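Butyrophilin subfamily 1 member A1 (Bos taurus, PDB 4HH8) may act as a membrane receptor in the secretion of milk-fat droplets and probably inhibits the proliferation of activated T cells, here represented by its two extracellular immunoglobulin-like domains. Local coordinates at residues Leu49-Phe61 / Glu72-Val84. The protein carries 1 engineered substitution. Sequence-based numbering, arbitrary orientation.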
ATOM      1  N   LEU A  49       7.101 -24.880  -1.714  1.00 33.29           N
ATOM      2  CA  LEU A  49       7.097 -23.412  -1.662  1.00 32.65           C
ATOM      3  C   LEU A  49       5.777 -22.955  -1.052  1.00 32.78           C
ATOM      4  O   LEU A  49       4.738 -23.198  -1.648  1.00 33.77           O
ATOM      5  CB  LEU A  49       7.219 -22.827  -3.073  1.00 31.23           C
ATOM      6  CG  LEU A  49       8.382 -23.375  -3.928  1.00 32.06           C
ATOM      7  CD1 LEU A  49       8.316 -22.884  -5.350  1.00 27.89           C
ATOM      8  CD2 LEU A  49       9.778 -23.093  -3.331  1.00 29.78           C
ATOM      9  N   ARG A  50       5.808 -22.315   0.114  1.00 32.60           N
ATOM     10  CA  ARG A  50       4.586 -21.880   0.789  1.00 33.67           C
ATOM     11  C   ARG A  50       4.665 -20.399   1.141  1.00 33.47           C
ATOM     12  O   ARG A  50       5.596 -19.981   1.825  1.00 34.68           O
ATOM     13  CB  ARG A  50       4.371 -22.675   2.081  1.00 33.11           C
ATOM     14  CG  ARG A  50       3.089 -22.304   2.829  1.00 36.40           C
ATOM     15  CD  ARG A  50       2.979 -22.955   4.233  1.00 37.18           C
ATOM     16  NE  ARG A  50       2.874 -24.405   4.101  1.00 39.22           N
ATOM     17  CZ  ARG A  50       1.742 -25.108   4.104  1.00 40.12           C
ATOM     18  NH1 ARG A  50       0.555 -24.515   4.257  1.00 43.28           N
ATOM     19  NH2 ARG A  50       1.804 -26.426   3.944  1.00 39.72           N
ATOM     20  N   TRP A  51       3.719 -19.601   0.683  1.00 32.81           N
ATOM     21  CA  TRP A  51       3.604 -18.240   1.208  1.00 33.13           C
ATOM     22  C   TRP A  51       2.394 -18.203   2.126  1.00 33.45           C
ATOM     23  O   TRP A  51       1.355 -18.795   1.820  1.00 31.84           O
ATOM     24  CB  TRP A  51       3.438 -17.230   0.077  1.00 33.16           C
ATOM     25  CG  TRP A  51       4.698 -16.705  -0.501  1.00 35.15           C
ATOM     26  CD1 TRP A  51       5.197 -15.465  -0.343  1.00 36.42           C
ATOM     27  CD2 TRP A  51       5.603 -17.396  -1.367  1.00 38.58           C
ATOM     28  NE1 TRP A  51       6.355 -15.324  -1.058  1.00 38.72           N
ATOM     29  CE2 TRP A  51       6.627 -16.498  -1.696  1.00 39.28           C
ATOM     30  CE3 TRP A  51       5.601 -18.669  -1.952  1.00 44.88           C
ATOM     31  CZ2 TRP A  51       7.687 -16.831  -2.538  1.00 43.71           C
ATOM     32  CZ3 TRP A  51       6.655 -19.015  -2.796  1.00 49.28           C
ATOM     33  CH2 TRP A  51       7.692 -18.084  -3.078  1.00 47.62           C
ATOM     34  N   PHE A  52       2.527 -17.547   3.273  1.00 35.12           N
ATOM     35  CA  PHE A  52       1.411 -17.462   4.203  1.00 36.75           C
ATOM     36  C   PHE A  52       1.463 -16.163   4.982  1.00 38.90           C
ATOM     37  O   PHE A  52       2.471 -15.434   4.952  1.00 38.53           O
ATOM     38  CB  PHE A  52       1.357 -18.694   5.128  1.00 35.99           C
ATOM     39  CG  PHE A  52       2.539 -18.832   6.068  1.00 37.62           C
ATOM     40  CD1 PHE A  52       2.464 -18.350   7.373  1.00 36.17           C
ATOM     41  CD2 PHE A  52       3.708 -19.470   5.656  1.00 39.35           C
ATOM     42  CE1 PHE A  52       3.516 -18.475   8.252  1.00 37.48           C
ATOM     43  CE2 PHE A  52       4.776 -19.622   6.524  1.00 39.91           C
ATOM     44  CZ  PHE A  52       4.677 -19.127   7.847  1.00 39.45           C
ATOM     45  N   ARG A  53       0.380 -15.874   5.688  1.00 41.58           N
ATOM     46  CA  ARG A  53       0.318 -14.664   6.473  1.00 44.07           C
ATOM     47  C   ARG A  53       0.397 -14.999   7.952  1.00 46.89           C
ATOM     48  O   ARG A  53       1.487 -15.152   8.506  1.00 47.67           O
ATOM     49  CB  ARG A  53      -0.918 -13.868   6.090  1.00 43.64           C
ATOM     50  CG  ARG A  53      -0.701 -13.152   4.765  1.00 41.81           C
ATOM     51  CD  ARG A  53      -1.844 -12.337   4.327  1.00 39.53           C
ATOM     52  NE  ARG A  53      -1.852 -11.017   4.932  1.00 40.55           N
ATOM     53  CZ  ARG A  53      -2.728 -10.073   4.600  1.00 40.72           C
ATOM     54  NH1 ARG A  53      -3.653 -10.328   3.690  1.00 40.73           N
ATOM     55  NH2 ARG A  53      -2.712  -8.892   5.193  1.00 40.20           N
ATOM     56  N   GLU A  54      -0.749 -15.182   8.582  1.00 50.51           N
ATOM     57  CA  GLU A  54      -0.772 -15.424  10.012  1.00 53.48           C
ATOM     58  C   GLU A  54      -0.699 -16.927  10.324  1.00 54.39           C
ATOM     59  O   GLU A  54       0.113 -17.333  11.153  1.00 55.36           O
ATOM     60  CB  GLU A  54      -1.959 -14.688  10.662  1.00 54.15           C
ATOM     61  CG  GLU A  54      -1.609 -13.211  11.027  1.00 57.19           C
ATOM     62  CD  GLU A  54      -2.629 -12.172  10.516  1.00 63.38           C
ATOM     63  OE1 GLU A  54      -3.839 -12.274  10.864  1.00 66.52           O
ATOM     64  OE2 GLU A  54      -2.220 -11.238   9.768  1.00 64.33           O
ATOM     65  N   LYS A  55      -1.501 -17.754   9.647  1.00 54.84           N
ATOM     66  CA  LYS A  55      -1.411 -19.211   9.829  1.00 54.68           C
ATOM     67  C   LYS A  55      -0.650 -19.865   8.663  1.00 54.09           C
ATOM     68  O   LYS A  55      -0.862 -19.490   7.506  1.00 53.13           O
ATOM     69  CB  LYS A  55      -2.813 -19.822   9.929  1.00 54.97           C
ATOM     70  CG  LYS A  55      -3.568 -19.539  11.245  1.00 57.38           C
ATOM     71  CD  LYS A  55      -4.964 -20.216  11.258  1.00 59.32           C
ATOM     72  CE  LYS A  55      -5.866 -19.637  12.374  1.00 61.05           C
ATOM     73  NZ  LYS A  55      -6.485 -20.711  13.228  1.00 60.07           N
ATOM     74  N   VAL A  56       0.210 -20.848   8.966  1.00 53.78           N
ATOM     75  CA  VAL A  56       0.885 -21.659   7.926  1.00 53.25           C
ATOM     76  C   VAL A  56      -0.112 -22.276   6.948  1.00 52.56           C
ATOM     77  O   VAL A  56       0.166 -22.392   5.746  1.00 52.38           O
ATOM     78  CB  VAL A  56       1.796 -22.799   8.503  1.00 53.58           C
ATOM     79  CG1 VAL A  56       2.813 -22.253   9.499  1.00 53.66           C
ATOM     80  CG2 VAL A  56       0.964 -23.910   9.129  1.00 54.74           C
ATOM     81  N   SER A  57      -1.277 -22.659   7.469  1.00 51.48           N
ATOM     82  CA  SER A  57      -2.318 -23.292   6.678  1.00 50.32           C
ATOM     83  C   SER A  57      -3.681 -22.769   7.184  1.00 49.30           C
ATOM     84  O   SER A  57      -3.903 -22.714   8.404  1.00 50.80           O
ATOM     85  CB  SER A  57      -2.201 -24.814   6.827  1.00 50.80           C
ATOM     86  OG  SER A  57      -3.035 -25.511   5.903  1.00 52.11           O
ATOM     87  N   PRO A  58      -4.589 -22.353   6.267  1.00 47.26           N
ATOM     88  CA  PRO A  58      -4.415 -22.299   4.810  1.00 45.11           C
ATOM     89  C   PRO A  58      -3.485 -21.153   4.403  1.00 43.79           C
ATOM     90  O   PRO A  58      -3.382 -20.149   5.118  1.00 42.56           O
ATOM     91  CB  PRO A  58      -5.826 -22.073   4.279  1.00 45.30           C
ATOM     92  CG  PRO A  58      -6.732 -21.934   5.479  1.00 45.32           C
ATOM     93  CD  PRO A  58      -5.894 -21.810   6.689  1.00 46.60           C
ATOM     94  N   ALA A  59      -2.795 -21.347   3.272  1.00 42.27           N
ATOM     95  CA  ALA A  59      -1.699 -20.495   2.849  1.00 40.61           C
ATOM     96  C   ALA A  59      -2.188 -19.518   1.797  1.00 39.46           C
ATOM     97  O   ALA A  59      -3.272 -19.684   1.253  1.00 38.93           O
ATOM     98  CB  ALA A  59      -0.558 -21.341   2.289  1.00 41.14           C
ATOM     99  N   VAL A  60      -1.395 -18.473   1.557  1.00 37.40           N
ATOM    100  CA  VAL A  60      -1.611 -17.571   0.437  1.00 34.75           C
ATOM    101  C   VAL A  60      -1.362 -18.332  -0.877  1.00 34.36           C
ATOM    102  O   VAL A  60      -2.114 -18.188  -1.846  1.00 33.92           O
ATOM    103  CB  VAL A  60      -0.656 -16.336   0.556  1.00 35.03           C
ATOM    104  CG1 VAL A  60      -0.685 -15.468  -0.714  1.00 32.61           C
ATOM    105  CG2 VAL A  60      -1.025 -15.531   1.752  1.00 31.31           C
ATOM    106  N   PHE A  61      -0.280 -19.114  -0.902  1.00 33.51           N
ATOM    107  CA  PHE A  61       0.135 -19.863  -2.083  1.00 32.71           C
ATOM    108  C   PHE A  61       0.924 -21.101  -1.632  1.00 33.59           C
ATOM    109  O   PHE A  61       1.741 -21.051  -0.684  1.00 32.79           O
ATOM    110  CB  PHE A  61       0.938 -19.017  -3.083  1.00 32.41           C
ATOM    111  CG  PHE A  61       1.445 -19.818  -4.253  1.00 32.40           C
ATOM    112  CD1 PHE A  61       0.652 -20.013  -5.379  1.00 28.74           C
ATOM    113  CD2 PHE A  61       2.667 -20.453  -4.192  1.00 29.52           C
ATOM    114  CE1 PHE A  61       1.100 -20.803  -6.439  1.00 31.28           C
ATOM    115  CE2 PHE A  61       3.102 -21.261  -5.240  1.00 31.07           C
ATOM    116  CZ  PHE A  61       2.322 -21.433  -6.367  1.00 29.32           C
ATOM    117  N   GLU A  72      -5.368 -26.096  -0.460  1.00 41.86           N
ATOM    118  CA  GLU A  72      -4.647 -25.774   0.756  1.00 41.28           C
ATOM    119  C   GLU A  72      -4.387 -24.254   0.833  1.00 41.08           C
ATOM    120  O   GLU A  72      -3.687 -23.785   1.732  1.00 40.36           O
ATOM    121  CB  GLU A  72      -3.329 -26.540   0.796  1.00 41.70           C
ATOM    122  CG  GLU A  72      -3.457 -28.071   0.735  1.00 43.42           C
ATOM    123  CD  GLU A  72      -2.277 -28.777   1.362  1.00 46.47           C
ATOM    124  OE1 GLU A  72      -1.795 -28.349   2.452  1.00 47.58           O
ATOM    125  OE2 GLU A  72      -1.822 -29.762   0.753  1.00 49.21           O
ATOM    126  N   GLU A  73      -4.935 -23.511  -0.133  1.00 40.69           N
ATOM    127  CA  GLU A  73      -4.831 -22.049  -0.204  1.00 41.25           C
ATOM    128  C   GLU A  73      -6.086 -21.366   0.342  1.00 42.66           C
ATOM    129  O   GLU A  73      -7.213 -21.816   0.072  1.00 43.15           O
ATOM    130  CB  GLU A  73      -4.603 -21.623  -1.650  1.00 40.18           C
ATOM    131  CG  GLU A  73      -3.311 -22.206  -2.229  1.00 39.80           C
ATOM    132  CD  GLU A  73      -3.030 -21.783  -3.670  1.00 38.95           C
ATOM    133  OE1 GLU A  73      -3.971 -21.438  -4.401  1.00 36.29           O
ATOM    134  OE2 GLU A  73      -1.848 -21.792  -4.077  1.00 37.87           O
HETATM  135  N   MSE A  74      -5.908 -20.287   1.096  1.00 43.83           N
HETATM  136  CA  MSE A  74      -7.029 -19.422   1.506  1.00 45.32           C
HETATM  137  C   MSE A  74      -7.915 -19.128   0.318  1.00 45.52           C
HETATM  138  O   MSE A  74      -7.415 -18.857  -0.791  1.00 45.44           O
HETATM  139  CB  MSE A  74      -6.539 -18.103   2.077  1.00 45.25           C
HETATM  140  CG  MSE A  74      -5.909 -18.200   3.444  1.00 49.58           C
HETATM  141 SE   MSE A  74      -4.924 -16.547   3.911  1.00 60.41          SE
HETATM  142  CE  MSE A  74      -3.156 -17.206   3.930  1.00 54.25           C
ATOM    143  N   ALA A  75      -9.230 -19.180   0.554  1.00 46.28           N
ATOM    144  CA  ALA A  75     -10.238 -18.952  -0.505  1.00 46.93           C
ATOM    145  C   ALA A  75     -10.176 -17.561  -1.140  1.00 47.38           C
ATOM    146  O   ALA A  75     -10.450 -17.406  -2.331  1.00 47.65           O
ATOM    147  CB  ALA A  75     -11.652 -19.264  -0.009  1.00 47.27           C
ATOM    148  N   GLU A  76      -9.819 -16.563  -0.340  1.00 48.00           N
ATOM    149  CA  GLU A  76      -9.624 -15.191  -0.815  1.00 48.54           C
ATOM    150  C   GLU A  76      -8.311 -14.970  -1.585  1.00 48.20           C
ATOM    151  O   GLU A  76      -8.089 -13.886  -2.140  1.00 48.59           O
ATOM    152  CB  GLU A  76      -9.624 -14.260   0.375  1.00 49.63           C
ATOM    153  CG  GLU A  76      -9.066 -14.922   1.623  1.00 53.20           C
ATOM    154  CD  GLU A  76      -8.680 -13.916   2.671  1.00 58.10           C
ATOM    155  OE1 GLU A  76      -7.807 -13.071   2.338  1.00 59.81           O
ATOM    156  OE2 GLU A  76      -9.237 -13.980   3.808  1.00 57.77           O
ATOM    157  N   TYR A  77      -7.429 -15.968  -1.602  1.00 46.49           N
ATOM    158  CA  TYR A  77      -6.282 -15.893  -2.495  1.00 44.85           C
ATOM    159  C   TYR A  77      -6.406 -16.757  -3.725  1.00 44.25           C
ATOM    160  O   TYR A  77      -5.831 -16.449  -4.746  1.00 44.40           O
ATOM    161  CB  TYR A  77      -4.973 -16.099  -1.730  1.00 44.21           C
ATOM    162  CG  TYR A  77      -4.658 -14.860  -0.921  1.00 43.33           C
ATOM    163  CD1 TYR A  77      -4.197 -13.706  -1.554  1.00 41.75           C
ATOM    164  CD2 TYR A  77      -4.893 -14.813   0.459  1.00 40.39           C
ATOM    165  CE1 TYR A  77      -3.941 -12.549  -0.830  1.00 44.49           C
ATOM    166  CE2 TYR A  77      -4.654 -13.667   1.190  1.00 42.20           C
ATOM    167  CZ  TYR A  77      -4.174 -12.536   0.551  1.00 44.07           C
ATOM    168  OH  TYR A  77      -3.898 -11.392   1.254  1.00 43.81           O
ATOM    169  N   ARG A  78      -7.207 -17.807  -3.646  1.00 44.13           N
ATOM    170  CA  ARG A  78      -7.380 -18.743  -4.749  1.00 43.72           C
ATOM    171  C   ARG A  78      -7.777 -18.058  -5.998  1.00 42.95           C
ATOM    172  O   ARG A  78      -8.690 -17.251  -5.983  1.00 43.77           O
ATOM    173  CB  ARG A  78      -8.494 -19.725  -4.443  1.00 43.88           C
ATOM    174  CG  ARG A  78      -8.037 -21.083  -4.032  1.00 44.89           C
ATOM    175  CD  ARG A  78      -9.283 -21.859  -3.690  1.00 46.98           C
ATOM    176  NE  ARG A  78      -9.080 -22.680  -2.509  1.00 47.75           N
ATOM    177  CZ  ARG A  78     -10.043 -23.001  -1.650  1.00 47.77           C
ATOM    178  NH1 ARG A  78     -11.283 -22.532  -1.829  1.00 47.49           N
ATOM    179  NH2 ARG A  78      -9.758 -23.778  -0.600  1.00 45.12           N
ATOM    180  N   GLY A  79      -7.123 -18.405  -7.099  1.00 42.11           N
ATOM    181  CA  GLY A  79      -7.485 -17.818  -8.379  1.00 41.82           C
ATOM    182  C   GLY A  79      -6.879 -16.437  -8.654  1.00 41.42           C
ATOM    183  O   GLY A  79      -7.041 -15.915  -9.753  1.00 41.24           O
ATOM    184  N   ARG A  80      -6.178 -15.846  -7.678  1.00 40.35           N
ATOM    185  CA  ARG A  80      -5.460 -14.575  -7.929  1.00 39.32           C
ATOM    186  C   ARG A  80      -3.958 -14.678  -7.605  1.00 38.65           C
ATOM    187  O   ARG A  80      -3.246 -13.681  -7.639  1.00 38.50           O
ATOM    188  CB  ARG A  80      -6.137 -13.401  -7.183  1.00 39.13           C
ATOM    189  CG  ARG A  80      -6.448 -13.659  -5.708  1.00 39.97           C
ATOM    190  CD  ARG A  80      -7.384 -12.586  -5.044  1.00 42.37           C
ATOM    191  NE  ARG A  80      -6.755 -11.282  -5.059  1.00 40.84           N
ATOM    192  CZ  ARG A  80      -6.287 -10.621  -4.004  1.00 41.75           C
ATOM    193  NH1 ARG A  80      -6.442 -11.060  -2.748  1.00 40.81           N
ATOM    194  NH2 ARG A  80      -5.707  -9.457  -4.227  1.00 39.81           N
ATOM    195  N   VAL A  81      -3.490 -15.889  -7.295  1.00 37.71           N
ATOM    196  CA  VAL A  81      -2.077 -16.134  -6.968  1.00 37.33           C
ATOM    197  C   VAL A  81      -1.438 -17.112  -7.947  1.00 37.08           C
ATOM    198  O   VAL A  81      -2.102 -18.013  -8.460  1.00 37.97           O
ATOM    199  CB  VAL A  81      -1.872 -16.683  -5.528  1.00 37.03           C
ATOM    200  CG1 VAL A  81      -2.336 -15.680  -4.491  1.00 36.77           C
ATOM    201  CG2 VAL A  81      -2.602 -18.022  -5.334  1.00 36.95           C
ATOM    202  N   SER A  82      -0.148 -16.921  -8.207  1.00 36.29           N
ATOM    203  CA  SER A  82       0.622 -17.779  -9.109  1.00 35.10           C
ATOM    204  C   SER A  82       2.103 -17.631  -8.836  1.00 34.99           C
ATOM    205  O   SER A  82       2.553 -16.600  -8.364  1.00 34.75           O
ATOM    206  CB  SER A  82       0.319 -17.499 -10.603  1.00 35.09           C
ATOM    207  OG  SER A  82       0.715 -16.194 -10.997  1.00 33.61           O
ATOM    208  N   LEU A  83       2.857 -18.666  -9.186  1.00 34.87           N
ATOM    209  CA  LEU A  83       4.266 -18.738  -8.914  1.00 34.10           C
ATOM    210  C   LEU A  83       4.971 -18.079 -10.055  1.00 34.84           C
ATOM    211  O   LEU A  83       4.685 -18.384 -11.210  1.00 35.18           O
ATOM    212  CB  LEU A  83       4.696 -20.206  -8.855  1.00 33.95           C
ATOM    213  CG  LEU A  83       6.126 -20.488  -8.405  1.00 31.70           C
ATOM    214  CD1 LEU A  83       6.390 -19.890  -7.015  1.00 25.83           C
ATOM    215  CD2 LEU A  83       6.352 -21.985  -8.455  1.00 31.75           C
ATOM    216  N   VAL A  84       5.861 -17.146  -9.733  1.00 35.06           N
ATOM    217  CA  VAL A  84       6.828 -16.635 -10.706  1.00 36.08           C
ATOM    218  C   VAL A  84       8.108 -17.487 -10.570  1.00 36.90           C
ATOM    219  O   VAL A  84       8.666 -17.630  -9.472  1.00 36.80           O
ATOM    220  CB  VAL A  84       7.121 -15.148 -10.507  1.00 35.80           C
ATOM    221  CG1 VAL A  84       8.151 -14.643 -11.569  1.00 36.97           C
ATOM    222  CG2 VAL A  84       5.825 -14.340 -10.571  1.00 34.70           C
TER
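A59 pairs with E73 in a single beta bridge that uses both polar backbone atoms of A59: its N donates to E72 O at 3.0 Å and its O accepts from M74 N at 2.7 Å. Next to the bridge, selenomethionine M74 bends at its selenium to set CE against V60 CG2, tightly at 3.5 Å. The other branch, V60 CG1, sits over one face of the Y77 ring as a CH-pi contact. At that ring's edge R53 NH1 meets Y77 OH at 2.7 Å, but the 120° angle at the hydrogen makes the bond weak; R53 NH2 also donates to S103 O. With CG anti to the backbone N (chi1 176°), F61 runs alongside E73, turns its edge to V81 CG2 and brings CZ to L83 CB at 3.7 Å. E73 OE2 accepts a hydrogen bond from L62 N, and E72 OE2 forms a salt bridge with R64. Cutting F61 back to an alanine is likely to leave V81 and L83 without their aromatic neighbour and open a gap between the sheets. W51 O accepts from F61 N and, weakly, from V60 N, a classic beta bulge; from there F61, on one sheet, packs on strand 81-85 of the other, as in the facing sheets of a V-set immunoglobulin sandwich.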